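Local coordinates for protein 11S globulin (Wrightia tinctoria, PDB 5WXU) that probably serves as a seed storage protein, a hexameric nutrient reservoir of the 11S globulin family, and binds the plant hormone auxin, at residues H60-S65 with R255-R260; I87-G91 with A170-T175; M102-Q108 with Q156-L162. All coordinates share one frame; numbering follows the deposited sequence.

Interaction 1: H60-S65 with R255-R260; sequences HEAGYS and RGYMVR
Met258 and Glu61 reach across this contact on extended chains. In Met258 the CG lies beside the backbone N (chi1 -58°) and the rest runs straight, which carries SD along His60 to Gly63 CA at 3.6 Å and brings CE to the carbonyl O of Tyr64. Met258 CG meets His60 CD2 at 3.6 Å, while the sulfur stands oblique to the imidazole. The ring is further fixed by NE2, which shares a hydrogen bond of 3.0 Å with Ser65 OG in the plane of the ring; the same hydroxyl also bonds His85. Over one face of the ring lies the carbonyl carbon of Tyr257.

Glu61, with CG anti to its own N (chi1 173°), lies alongside Arg255 and pointing the same way. Its OE1 accepts Arg260 N at 2.9 Å in an almost straight bond, on the anti side of the carboxylate. A water bridges OE1 to Arg255 NH1; Arg255 NE forms its salt bridge with Asp253, and NH2 bonds Asn436 of a second subunit. Two backbone bonds complete the grip: Glu61 N to Arg255 O at 2.8 Å and Ala62 N to Met258 O at 3.0 Å.

Residues 60-63 connect the antiparallel hairpin 56-60/63-67, at the edge of a cupin sheet, and 255-260 lies across this connection. Strand 80-87 pairs with Tyr64, strand 91-98 with Tyr257 and Val259, and Trp222 of strand 221-224 packs on His60.

Interaction 2: I87-G91 with A170-T175; sequences IENRG and AYNEAT
The Tyr171 ring and the amides of Asn89 and Asn172 are the flat groups that shape this contact. Arg90 O lies at the edge of the tyrosine ring, 3.5 Å from CE1, while Gly91 O approaches CD1 obliquely. The amide of Asn89 has Ala174 O almost exactly in its plane. The setting is a type II beta turn, Glu88 to Gly91, between two strands of a cupin domain, and it is a worked example of a turn held by asparagines from both directions.

Asn172 enters from the strand side. Its CG lies anti to the backbone N (chi1 -177°), which sends the amide toward the turn, and ND2 makes weak hydrogen bonds with Ile87 O at 3.0 Å and Glu88 O at 3.2 Å; Glu176 O also accepts from it. At the other end of the amide, OD1 accepts Ala174 N, the donor standing above the carbonyl plane. One side chain thus touches the beta turn through two weak bonds and also forms an Asx turn with Ala174. Its CB also slides past Ile87 CG2.

The backbone adds a straight bond from Asn172 N to Gly91 O at 3.0 Å and a weak one from Arg90 N to Asn172 O. Arg90 and Tyr171 lie side by side, with Arg90 CG 3.6 Å from the tyrosine OH; NH1 of the arginine goes on to Arg262 O and the hydroxyl to Leu265 N. A water accepts from Asn89 ND2 and, weakly, from Arg90 NE. The other use of that asparagine nitrogen is nearly linear: Asn89 ND2 donates to Ala174 O at 2.8 Å with an angle of 176° at the hydrogen.

Interaction 3: M102-Q108 with Q156-L162; sequences MLIIVVQ and QGDVIAL
Strands 102-108 and 158-162 run antiparallel, their axes at 159°, joined by paired backbone bonds between Met102 and Leu162 and between Ile104 and Ile160, then by Val106 N to Asp158 O (2.9 Å) and Gly157 N to Val106 O (2.8 Å).

On one face of the sheet Met102, Ile104, Ile160 and Leu162 meet. Met102 and Leu162 lie side by side; CG of the methionine sits between its backbone N and carbonyl carbon (chi1 67°), and the extended chain drives CE against Leu162 CD1 at 3.2 Å, tighter than usual van der Waals contact. Further along, Ile160 CD1 reaches obliquely between neighbours, 3.9 Å from Ile104 CG2 and 3.7 Å from Val106 CG2. On the opposite face Leu103 splits its branches: CD2 rests on Ala161 CB at 3.6 Å, and CD1 touches Val159 CG1.

At the far end Gln156 extends with its CG 3.4 Å from Val107 O, and a water links that carbonyl to NE2, weakly on the amide side. Asp158 turns its carboxylate to Lys296, a salt bridge to the next strand of the sheet. On the other side of strand 102-108, Val107 and Gln108 both face Val179 in a classic beta bulge.

Met102 and Leu162 meet His168 of strand 168-172 in the opposing sheet, while Leu103 and Ala161 meet helix 325-329 of the second cupin half: these are neighbouring antiparallel strands of a cupin jelly-roll barrel.

Overall arrangement
Followed from the N terminus, the chain meets interaction 1 first: residues 60-65 meet 255-260, so this contact closes the longest loop, of 189 residues. Within it lies the loop of interaction 2, from 87-91 to 170-175, and within that again the loop of interaction 3, from 102-108 to 156-162; the three are concentric and none crosses another. Interactions 1 and 2 touch through a probable backbone hydrogen bond from Glu88 N to Ala62 O, whereas interaction 3 stands apart from both. Interaction 3 joins neighbouring strands of one sheet, interaction 2 sits at the turn between strands 80-87 and 91-98 of the two sheets, and interaction 1 brings strand 258-260 against the early hairpin.

Interaction 1: H60-S65 with R255-R260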
ATOM      1  N   HIS B  60      26.646  24.424  27.832  1.00 22.05           N
ATOM      2  CA  HIS B  60      27.470  24.745  26.697  1.00 22.82           C
ATOM      3  C   HIS B  60      27.847  26.201  26.759  1.00 24.14           C
ATOM      4  O   HIS B  60      27.297  26.955  27.570  1.00 27.09           O
ATOM      5  CB  HIS B  60      26.688  24.424  25.360  1.00 22.40           C
ATOM      6  CG  HIS B  60      25.933  23.120  25.408  1.00 21.23           C
ATOM      7  ND1 HIS B  60      26.560  21.895  25.350  1.00 21.48           N
ATOM      8  CD2 HIS B  60      24.601  22.852  25.517  1.00 21.81           C
ATOM      9  CE1 HIS B  60      25.660  20.933  25.479  1.00 20.41           C
ATOM     10  NE2 HIS B  60      24.470  21.481  25.601  1.00 20.75           N
ATOM     11  N   GLU B  61      28.630  26.644  25.799  1.00 24.52           N
ATOM     12  CA  GLU B  61      28.949  28.039  25.712  1.00 23.03           C
ATOM     13  C   GLU B  61      27.719  28.897  25.509  1.00 25.69           C
ATOM     14  O   GLU B  61      27.569  29.934  26.157  1.00 24.54           O
ATOM     15  CB  GLU B  61      29.875  28.273  24.553  1.00 24.46           C
ATOM     16  CG  GLU B  61      30.132  29.725  24.292  1.00 25.94           C
ATOM     17  CD  GLU B  61      31.097  29.991  23.218  1.00 29.37           C
ATOM     18  OE1 GLU B  61      30.755  29.881  22.022  1.00 28.97           O
ATOM     19  OE2 GLU B  61      32.210  30.417  23.588  1.00 34.63           O
ATOM     20  N   ALA B  62      26.813  28.437  24.626  1.00 22.10           N
ATOM     21  CA  ALA B  62      25.709  29.207  24.151  1.00 21.83           C
ATOM     22  C   ALA B  62      24.329  28.611  24.477  1.00 21.10           C
ATOM     23  O   ALA B  62      23.340  28.893  23.782  1.00 23.75           O
ATOM     24  CB  ALA B  62      25.855  29.470  22.684  1.00 22.89           C
ATOM     25  N   GLY B  63      24.265  27.890  25.556  1.00 21.12           N
ATOM     26  CA  GLY B  63      23.018  27.366  26.049  1.00 22.61           C
ATOM     27  C   GLY B  63      23.279  26.197  26.937  1.00 23.87           C
ATOM     28  O   GLY B  63      24.410  26.012  27.363  1.00 25.50           O
ATOM     29  N   TYR B  64      22.246  25.404  27.185  1.00 19.09           N
ATOM     30  CA  TYR B  64      22.312  24.234  27.990  1.00 21.80           C
ATOM     31  C   TYR B  64      21.255  23.203  27.611  1.00 20.79           C
ATOM     32  O   TYR B  64      20.278  23.535  26.924  1.00 20.58           O
ATOM     33  CB  TYR B  64      22.153  24.530  29.474  1.00 24.91           C
ATOM     34  CG  TYR B  64      20.898  25.263  29.875  1.00 21.68           C
ATOM     35  CD1 TYR B  64      20.855  26.650  29.943  1.00 25.30           C
ATOM     36  CD2 TYR B  64      19.769  24.535  30.258  1.00 22.47           C
ATOM     37  CE1 TYR B  64      19.665  27.313  30.322  1.00 25.14           C
ATOM     38  CE2 TYR B  64      18.630  25.165  30.662  1.00 24.70           C
ATOM     39  CZ  TYR B  64      18.586  26.551  30.705  1.00 25.53           C
ATOM     40  OH  TYR B  64      17.423  27.142  31.126  1.00 29.14           O
ATOM     41  N   SER B  65      21.502  21.972  28.036  1.00 20.11           N
ATOM     42  CA  SER B  65      20.582  20.858  27.777  1.00 19.71           C
ATOM     43  C   SER B  65      20.166  20.183  29.024  1.00 20.59           C
ATOM     44  O   SER B  65      21.004  19.688  29.743  1.00 24.42           O
ATOM     45  CB  SER B  65      21.259  19.849  26.836  1.00 19.81           C
ATOM     46  OG  SER B  65      21.683  20.487  25.628  1.00 18.27           O
ATOM     47  N   ARG B 255      33.917  24.532  23.780  1.00 26.73           N
ATOM     48  CA  ARG B 255      32.675  25.331  23.840  1.00 25.82           C
ATOM     49  C   ARG B 255      31.407  24.504  24.076  1.00 25.24           C
ATOM     50  O   ARG B 255      30.302  25.064  24.180  1.00 29.24           O
ATOM     51  CB  ARG B 255      32.547  26.119  22.565  1.00 24.68           C
ATOM     52  CG  ARG B 255      33.625  27.211  22.439  1.00 26.40           C
ATOM     53  CD  ARG B 255      33.579  27.932  21.153  1.00 27.31           C
ATOM     54  NE  ARG B 255      33.807  27.029  20.015  1.00 27.00           N
ATOM     55  CZ  ARG B 255      33.435  27.258  18.760  1.00 25.18           C
ATOM     56  NH1 ARG B 255      32.822  28.381  18.385  1.00 26.78           N
ATOM     57  NH2 ARG B 255      33.672  26.345  17.864  1.00 28.32           N
ATOM     58  N   GLY B 256      31.533  23.202  24.174  1.00 25.55           N
ATOM     59  CA  GLY B 256      30.355  22.362  24.295  1.00 25.25           C
ATOM     60  C   GLY B 256      29.740  22.226  22.903  1.00 26.90           C
ATOM     61  O   GLY B 256      30.425  22.260  21.869  1.00 24.75           O
ATOM     62  N   TYR B 257      28.428  22.036  22.886  1.00 22.55           N
ATOM     63  CA  TYR B 257      27.753  21.691  21.618  1.00 21.55           C
ATOM     64  C   TYR B 257      26.748  22.719  21.189  1.00 21.49           C
ATOM     65  O   TYR B 257      25.938  22.491  20.282  1.00 19.35           O
ATOM     66  CB  TYR B 257      27.102  20.305  21.777  1.00 21.67           C
ATOM     67  CG  TYR B 257      28.110  19.230  22.018  1.00 20.91           C
ATOM     68  CD1 TYR B 257      28.542  18.913  23.276  1.00 23.21           C
ATOM     69  CD2 TYR B 257      28.692  18.588  20.957  1.00 20.66           C
ATOM     70  CE1 TYR B 257      29.543  17.964  23.436  1.00 24.45           C
ATOM     71  CE2 TYR B 257      29.637  17.609  21.116  1.00 20.18           C
ATOM     72  CZ  TYR B 257      30.039  17.278  22.358  1.00 25.26           C
ATOM     73  OH  TYR B 257      31.018  16.298  22.454  1.00 25.26           O
ATOM     74  N   MET B 258      26.782  23.897  21.822  1.00 21.01           N
ATOM     75  CA  MET B 258      26.067  25.063  21.346  1.00 19.42           C
ATOM     76  C   MET B 258      27.078  26.206  21.414  1.00 19.90           C
ATOM     77  O   MET B 258      27.641  26.429  22.500  1.00 20.76           O
ATOM     78  CB  MET B 258      24.849  25.429  22.196  1.00 22.36           C
ATOM     79  CG  MET B 258      23.786  24.367  22.364  1.00 23.06           C
ATOM     80  SD  MET B 258      22.506  24.955  23.459  1.00 22.34           S
ATOM     81  CE  MET B 258      21.435  23.512  23.650  1.00 24.76           C
ATOM     82  N   VAL B 259      27.384  26.793  20.280  1.00 20.09           N
ATOM     83  CA  VAL B 259      28.415  27.854  20.182  1.00 21.03           C
ATOM     84  C   VAL B 259      27.842  29.205  19.787  1.00 23.82           C
ATOM     85  O   VAL B 259      26.887  29.338  18.984  1.00 24.54           O
ATOM     86  CB  VAL B 259      29.509  27.461  19.226  1.00 20.80           C
ATOM     87  CG1 VAL B 259      30.102  26.123  19.645  1.00 24.15           C
ATOM     88  CG2 VAL B 259      29.050  27.429  17.767  1.00 22.38           C
ATOM     89  N   ARG B 260      28.464  30.268  20.309  1.00 25.38           N
ATOM     90  CA  ARG B 260      28.054  31.607  19.997  1.00 26.01           C
ATOM     91  C   ARG B 260      28.569  32.043  18.681  1.00 22.27           C
ATOM     92  O   ARG B 260      29.735  31.908  18.410  1.00 23.71           O
ATOM     93  CB  ARG B 260      28.610  32.584  21.027  1.00 29.97           C
ATOM     94  CG  ARG B 260      28.193  34.027  20.707  1.00 37.24           C
ATOM     95  CD  ARG B 260      27.867  34.823  21.968  1.00 46.48           C
ATOM     96  NE  ARG B 260      26.644  34.313  22.594  1.00 54.85           N
ATOM     97  CZ  ARG B 260      26.568  33.606  23.730  1.00 60.65           C
ATOM     98  NH1 ARG B 260      27.656  33.293  24.449  1.00 62.43           N
ATOM     99  NH2 ARG B 260      25.369  33.202  24.159  1.00 55.92           N
TER
HETATM  100  O   HOH W   1      32.052  30.669  19.962  1.00 28.70           O

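Interaction 2: I87-G91 with A170-T175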
ATOM      1  N   ILE B  87      18.713  27.428  23.942  1.00 21.41           N
ATOM      2  CA  ILE B  87      19.748  27.961  23.087  1.00 22.36           C
ATOM      3  C   ILE B  87      19.708  29.479  23.247  1.00 22.09           C
ATOM      4  O   ILE B  87      18.752  30.091  22.866  1.00 23.01           O
ATOM      5  CB  ILE B  87      19.532  27.584  21.608  1.00 22.18           C
ATOM      6  CG1 ILE B  87      19.472  26.025  21.415  1.00 23.43           C
ATOM      7  CG2 ILE B  87      20.606  28.118  20.688  1.00 21.06           C
ATOM      8  CD1 ILE B  87      18.888  25.610  20.079  1.00 22.84           C
ATOM      9  N   GLU B  88      20.803  30.062  23.702  1.00 24.23           N
ATOM     10  CA  GLU B  88      20.909  31.524  23.797  1.00 23.96           C
ATOM     11  C   GLU B  88      20.806  32.246  22.511  1.00 21.55           C
ATOM     12  O   GLU B  88      21.008  31.697  21.438  1.00 22.51           O
ATOM     13  CB  GLU B  88      22.243  31.909  24.453  1.00 28.74           C
ATOM     14  CG  GLU B  88      22.291  31.493  25.900  1.00 34.34           C
ATOM     15  CD  GLU B  88      23.684  31.673  26.536  1.00 44.69           C
ATOM     16  OE1 GLU B  88      24.508  32.500  26.034  1.00 43.66           O
ATOM     17  OE2 GLU B  88      23.974  30.960  27.538  1.00 57.03           O
ATOM     18  N   ASN B  89      20.593  33.554  22.591  1.00 23.45           N
ATOM     19  CA  ASN B  89      20.711  34.422  21.419  1.00 24.43           C
ATOM     20  C   ASN B  89      22.045  34.222  20.679  1.00 23.14           C
ATOM     21  O   ASN B  89      23.035  34.083  21.292  1.00 25.13           O
ATOM     22  CB  ASN B  89      20.588  35.911  21.852  1.00 25.97           C
ATOM     23  CG  ASN B  89      21.028  36.887  20.758  1.00 30.21           C
ATOM     24  OD1 ASN B  89      22.157  37.448  20.827  1.00 35.22           O
ATOM     25  ND2 ASN B  89      20.202  37.059  19.722  1.00 31.57           N
ATOM     26  N   ARG B  90      21.985  34.172  19.354  1.00 25.57           N
ATOM     27  CA  ARG B  90      23.073  33.887  18.451  1.00 28.01           C
ATOM     28  C   ARG B  90      23.781  32.544  18.719  1.00 25.48           C
ATOM     29  O   ARG B  90      24.882  32.329  18.234  1.00 25.23           O
ATOM     30  CB  ARG B  90      24.008  35.071  18.400  1.00 33.34           C
ATOM     31  CG  ARG B  90      23.364  36.281  17.732  1.00 36.97           C
ATOM     32  CD  ARG B  90      24.298  37.476  17.595  1.00 42.85           C
ATOM     33  NE  ARG B  90      23.594  38.537  16.873  1.00 51.23           N
ATOM     34  CZ  ARG B  90      24.139  39.670  16.436  1.00 58.23           C
ATOM     35  NH1 ARG B  90      25.434  39.938  16.645  1.00 61.33           N
ATOM     36  NH2 ARG B  90      23.372  40.542  15.777  1.00 57.45           N
ATOM     37  N   GLY B  91      23.096  31.622  19.422  1.00 23.74           N
ATOM     38  CA  GLY B  91      23.585  30.283  19.664  1.00 21.72           C
ATOM     39  C   GLY B  91      23.294  29.315  18.498  1.00 21.88           C
ATOM     40  O   GLY B  91      22.144  29.271  17.965  1.00 20.40           O
ATOM     41  N   ALA B 170      20.403  23.628  14.676  1.00 19.74           N
ATOM     42  CA  ALA B 170      19.453  24.703  14.956  1.00 17.28           C
ATOM     43  C   ALA B 170      20.262  25.980  15.357  1.00 19.62           C
ATOM     44  O   ALA B 170      21.328  25.893  15.902  1.00 23.48           O
ATOM     45  CB  ALA B 170      18.490  24.321  16.040  1.00 17.25           C
ATOM     46  N   TYR B 171      19.711  27.112  14.997  1.00 20.39           N
ATOM     47  CA  TYR B 171      20.323  28.428  15.273  1.00 19.58           C
ATOM     48  C   TYR B 171      19.204  29.377  15.741  1.00 19.36           C
ATOM     49  O   TYR B 171      18.146  29.467  15.123  1.00 17.30           O
ATOM     50  CB  TYR B 171      20.983  28.963  14.030  1.00 20.30           C
ATOM     51  CG  TYR B 171      21.521  30.366  14.216  1.00 22.13           C
ATOM     52  CD1 TYR B 171      22.595  30.582  15.019  1.00 21.72           C
ATOM     53  CD2 TYR B 171      20.896  31.457  13.630  1.00 24.82           C
ATOM     54  CE1 TYR B 171      23.081  31.886  15.231  1.00 22.66           C
ATOM     55  CE2 TYR B 171      21.376  32.750  13.821  1.00 25.67           C
ATOM     56  CZ  TYR B 171      22.461  32.948  14.616  1.00 26.12           C
ATOM     57  OH  TYR B 171      22.907  34.252  14.802  1.00 27.38           O
ATOM     58  N   ASN B 172      19.484  30.059  16.849  1.00 20.20           N
ATOM     59  CA  ASN B 172      18.563  31.037  17.444  1.00 20.42           C
ATOM     60  C   ASN B 172      18.875  32.429  16.903  1.00 25.17           C
ATOM     61  O   ASN B 172      19.913  33.002  17.258  1.00 22.09           O
ATOM     62  CB  ASN B 172      18.719  31.055  18.972  1.00 19.26           C
ATOM     63  CG  ASN B 172      17.729  31.995  19.609  1.00 18.45           C
ATOM     64  OD1 ASN B 172      16.786  32.444  18.953  1.00 19.73           O
ATOM     65  ND2 ASN B 172      17.909  32.245  20.899  1.00 18.87           N
ATOM     66  N   GLU B 173      17.965  32.974  16.122  1.00 23.97           N
ATOM     67  CA  GLU B 173      18.122  34.320  15.633  1.00 32.21           C
ATOM     68  C   GLU B 173      17.400  35.378  16.477  1.00 31.30           C
ATOM     69  O   GLU B 173      17.524  36.549  16.181  1.00 35.45           O
ATOM     70  CB  GLU B 173      17.698  34.395  14.152  1.00 39.11           C
ATOM     71  CG  GLU B 173      16.218  34.197  13.905  1.00 42.04           C
ATOM     72  CD  GLU B 173      15.912  34.096  12.408  1.00 45.85           C
ATOM     73  OE1 GLU B 173      16.814  34.423  11.582  1.00 44.33           O
ATOM     74  OE2 GLU B 173      14.784  33.686  12.070  1.00 47.66           O
ATOM     75  N   ALA B 174      16.667  34.964  17.489  1.00 26.74           N
ATOM     76  CA  ALA B 174      15.861  35.880  18.304  1.00 27.54           C
ATOM     77  C   ALA B 174      16.696  36.382  19.481  1.00 26.08           C
ATOM     78  O   ALA B 174      17.743  35.826  19.788  1.00 22.78           O
ATOM     79  CB  ALA B 174      14.669  35.148  18.828  1.00 27.19           C
ATOM     80  N   THR B 175      16.212  37.439  20.141  1.00 24.45           N
ATOM     81  CA  THR B 175      16.812  37.869  21.390  1.00 27.17           C
ATOM     82  C   THR B 175      16.465  36.975  22.574  1.00 23.78           C
ATOM     83  O   THR B 175      17.313  36.811  23.512  1.00 27.80           O
ATOM     84  CB  THR B 175      16.422  39.366  21.678  1.00 26.94           C
ATOM     85  OG1 THR B 175      15.016  39.496  21.615  1.00 27.47           O
ATOM     86  CG2 THR B 175      17.014  40.268  20.592  1.00 29.42           C
TER
HETATM   87  O   HOH W   2      20.256  38.454  17.110  1.00 48.33           O

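Interaction 3: M102-Q108 with Q156-L162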
ATOM      1  N   MET B 102      12.354  11.573  16.313  1.00 15.41           N
ATOM      2  CA  MET B 102      11.961  12.513  17.355  1.00 14.40           C
ATOM      3  C   MET B 102      10.914  13.450  16.861  1.00 15.53           C
ATOM      4  O   MET B 102      10.847  13.713  15.672  1.00 17.02           O
ATOM      5  CB  MET B 102      13.194  13.301  17.800  1.00 16.32           C
ATOM      6  CG  MET B 102      13.699  14.207  16.703  1.00 18.15           C
ATOM      7  SD  MET B 102      15.421  14.632  16.938  1.00 27.83           S
ATOM      8  CE  MET B 102      15.972  14.886  15.327  1.00 34.32           C
ATOM      9  N   LEU B 103      10.091  13.986  17.756  1.00 14.00           N
ATOM     10  CA  LEU B 103       9.395  15.198  17.572  1.00 15.63           C
ATOM     11  C   LEU B 103      10.059  16.304  18.450  1.00 17.53           C
ATOM     12  O   LEU B 103      10.466  16.041  19.632  1.00 18.70           O
ATOM     13  CB  LEU B 103       7.979  15.038  17.986  1.00 16.72           C
ATOM     14  CG  LEU B 103       7.160  13.994  17.247  1.00 18.11           C
ATOM     15  CD1 LEU B 103       5.721  14.231  17.565  1.00 19.11           C
ATOM     16  CD2 LEU B 103       7.342  14.084  15.743  1.00 19.00           C
ATOM     17  N   ILE B 104      10.212  17.462  17.849  1.00 17.58           N
ATOM     18  CA  ILE B 104      10.746  18.670  18.552  1.00 18.08           C
ATOM     19  C   ILE B 104       9.624  19.669  18.703  1.00 16.61           C
ATOM     20  O   ILE B 104       9.004  20.042  17.720  1.00 19.00           O
ATOM     21  CB  ILE B 104      11.883  19.275  17.752  1.00 18.89           C
ATOM     22  CG1 ILE B 104      13.016  18.280  17.610  1.00 20.32           C
ATOM     23  CG2 ILE B 104      12.452  20.522  18.506  1.00 20.51           C
ATOM     24  CD1 ILE B 104      14.135  18.661  16.695  1.00 23.98           C
ATOM     25  N   ILE B 105       9.309  20.091  19.929  1.00 16.87           N
ATOM     26  CA  ILE B 105       8.305  21.123  20.195  1.00 16.69           C
ATOM     27  C   ILE B 105       9.050  22.423  20.453  1.00 16.87           C
ATOM     28  O   ILE B 105       9.923  22.474  21.303  1.00 16.51           O
ATOM     29  CB  ILE B 105       7.464  20.769  21.405  1.00 20.71           C
ATOM     30  CG1 ILE B 105       6.637  19.532  21.096  1.00 22.08           C
ATOM     31  CG2 ILE B 105       6.542  21.929  21.778  1.00 22.27           C
ATOM     32  CD1 ILE B 105       6.369  18.802  22.357  1.00 25.77           C
ATOM     33  N   VAL B 106       8.766  23.424  19.668  1.00 16.85           N
ATOM     34  CA  VAL B 106       9.353  24.747  19.894  1.00 16.95           C
ATOM     35  C   VAL B 106       8.498  25.433  20.935  1.00 19.38           C
ATOM     36  O   VAL B 106       7.423  25.996  20.636  1.00 18.49           O
ATOM     37  CB  VAL B 106       9.491  25.574  18.624  1.00 18.62           C
ATOM     38  CG1 VAL B 106      10.246  26.890  18.986  1.00 19.29           C
ATOM     39  CG2 VAL B 106      10.202  24.750  17.538  1.00 20.91           C
ATOM     40  N   VAL B 107       9.040  25.466  22.158  1.00 18.77           N
ATOM     41  CA  VAL B 107       8.324  25.934  23.361  1.00 19.45           C
ATOM     42  C   VAL B 107       8.342  27.456  23.455  1.00 20.92           C
ATOM     43  O   VAL B 107       7.364  28.083  23.885  1.00 20.73           O
ATOM     44  CB  VAL B 107       8.970  25.300  24.623  1.00 23.63           C
ATOM     45  CG1 VAL B 107       8.393  25.909  25.889  1.00 24.23           C
ATOM     46  CG2 VAL B 107       8.672  23.819  24.678  1.00 24.24           C
ATOM     47  N   GLN B 108       9.428  28.041  22.971  1.00 18.88           N
ATOM     48  CA  GLN B 108       9.634  29.482  22.953  1.00 24.44           C
ATOM     49  C   GLN B 108      10.678  29.846  21.922  1.00 21.47           C
ATOM     50  O   GLN B 108      11.624  29.115  21.738  1.00 23.22           O
ATOM     51  CB  GLN B 108      10.120  29.928  24.330  1.00 23.81           C
ATOM     52  CG  GLN B 108      10.644  31.356  24.426  1.00 27.18           C
ATOM     53  CD  GLN B 108      11.200  31.662  25.827  1.00 30.19           C
ATOM     54  OE1 GLN B 108      10.458  31.561  26.811  1.00 33.89           O
ATOM     55  NE2 GLN B 108      12.491  32.055  25.920  1.00 26.18           N
ATOM     56  N   GLN B 156       7.745  29.401  17.894  1.00 20.14           N
ATOM     57  CA  GLN B 156       6.972  28.880  18.966  1.00 19.62           C
ATOM     58  C   GLN B 156       5.663  28.235  18.440  1.00 18.77           C
ATOM     59  O   GLN B 156       4.936  28.859  17.620  1.00 20.71           O
ATOM     60  CB  GLN B 156       6.628  29.995  20.001  1.00 22.26           C
ATOM     61  CG  GLN B 156       5.822  29.482  21.194  1.00 22.62           C
ATOM     62  CD  GLN B 156       5.464  30.576  22.236  1.00 29.78           C
ATOM     63  OE1 GLN B 156       5.730  31.727  22.018  1.00 33.32           O
ATOM     64  NE2 GLN B 156       4.738  30.197  23.274  1.00 34.85           N
ATOM     65  N   GLY B 157       5.412  27.007  18.910  1.00 18.51           N
ATOM     66  CA  GLY B 157       4.229  26.256  18.531  1.00 17.26           C
ATOM     67  C   GLY B 157       4.512  25.193  17.451  1.00 18.86           C
ATOM     68  O   GLY B 157       3.674  24.315  17.225  1.00 17.76           O
ATOM     69  N   ASP B 158       5.649  25.306  16.765  1.00 18.03           N
ATOM     70  CA  ASP B 158       6.075  24.291  15.801  1.00 19.48           C
ATOM     71  C   ASP B 158       6.352  22.958  16.444  1.00 19.31           C
ATOM     72  O   ASP B 158       6.941  22.859  17.504  1.00 18.20           O
ATOM     73  CB  ASP B 158       7.293  24.756  14.990  1.00 18.93           C
ATOM     74  CG  ASP B 158       6.974  25.762  13.933  1.00 19.67           C
ATOM     75  OD1 ASP B 158       5.842  26.037  13.661  1.00 22.67           O
ATOM     76  OD2 ASP B 158       7.902  26.296  13.272  1.00 21.94           O
ATOM     77  N   VAL B 159       5.919  21.889  15.764  1.00 19.40           N
ATOM     78  CA  VAL B 159       6.274  20.579  16.125  1.00 19.23           C
ATOM     79  C   VAL B 159       6.979  20.087  14.901  1.00 18.55           C
ATOM     80  O   VAL B 159       6.420  20.089  13.805  1.00 19.25           O
ATOM     81  CB  VAL B 159       5.076  19.700  16.445  1.00 19.02           C
ATOM     82  CG1 VAL B 159       5.537  18.308  16.762  1.00 19.57           C
ATOM     83  CG2 VAL B 159       4.319  20.235  17.637  1.00 20.99           C
ATOM     84  N   ILE B 160       8.201  19.607  15.084  1.00 17.73           N
ATOM     85  CA  ILE B 160       9.078  19.229  13.974  1.00 18.59           C
ATOM     86  C   ILE B 160       9.351  17.731  14.099  1.00 17.56           C
ATOM     87  O   ILE B 160       9.629  17.245  15.177  1.00 18.23           O
ATOM     88  CB  ILE B 160      10.458  19.947  14.089  1.00 19.05           C
ATOM     89  CG1 ILE B 160      10.320  21.475  14.162  1.00 22.37           C
ATOM     90  CG2 ILE B 160      11.426  19.601  12.979  1.00 20.12           C
ATOM     91  CD1 ILE B 160      11.313  22.130  15.115  1.00 21.20           C
ATOM     92  N   ALA B 161       9.309  17.011  12.996  1.00 15.05           N
ATOM     93  CA  ALA B 161       9.444  15.595  12.985  1.00 15.47           C
ATOM     94  C   ALA B 161      10.634  15.205  12.217  1.00 16.88           C
ATOM     95  O   ALA B 161      10.714  15.522  10.997  1.00 18.56           O
ATOM     96  CB  ALA B 161       8.185  14.951  12.339  1.00 17.51           C
ATOM     97  N   LEU B 162      11.548  14.461  12.835  1.00 16.54           N
ATOM     98  CA  LEU B 162      12.769  14.024  12.115  1.00 18.05           C
ATOM     99  C   LEU B 162      13.064  12.550  12.261  1.00 16.42           C
ATOM    100  O   LEU B 162      12.996  12.003  13.355  1.00 17.89           O
ATOM    101  CB  LEU B 162      13.968  14.787  12.679  1.00 20.32           C
ATOM    102  CG  LEU B 162      13.987  16.308  12.422  1.00 23.69           C
ATOM    103  CD1 LEU B 162      15.107  17.071  13.105  1.00 29.88           C
ATOM    104  CD2 LEU B 162      14.051  16.587  10.953  1.00 25.85           C
TER
HETATM  105  O   HOH W   3       4.955  27.240  24.977  1.00 28.71           O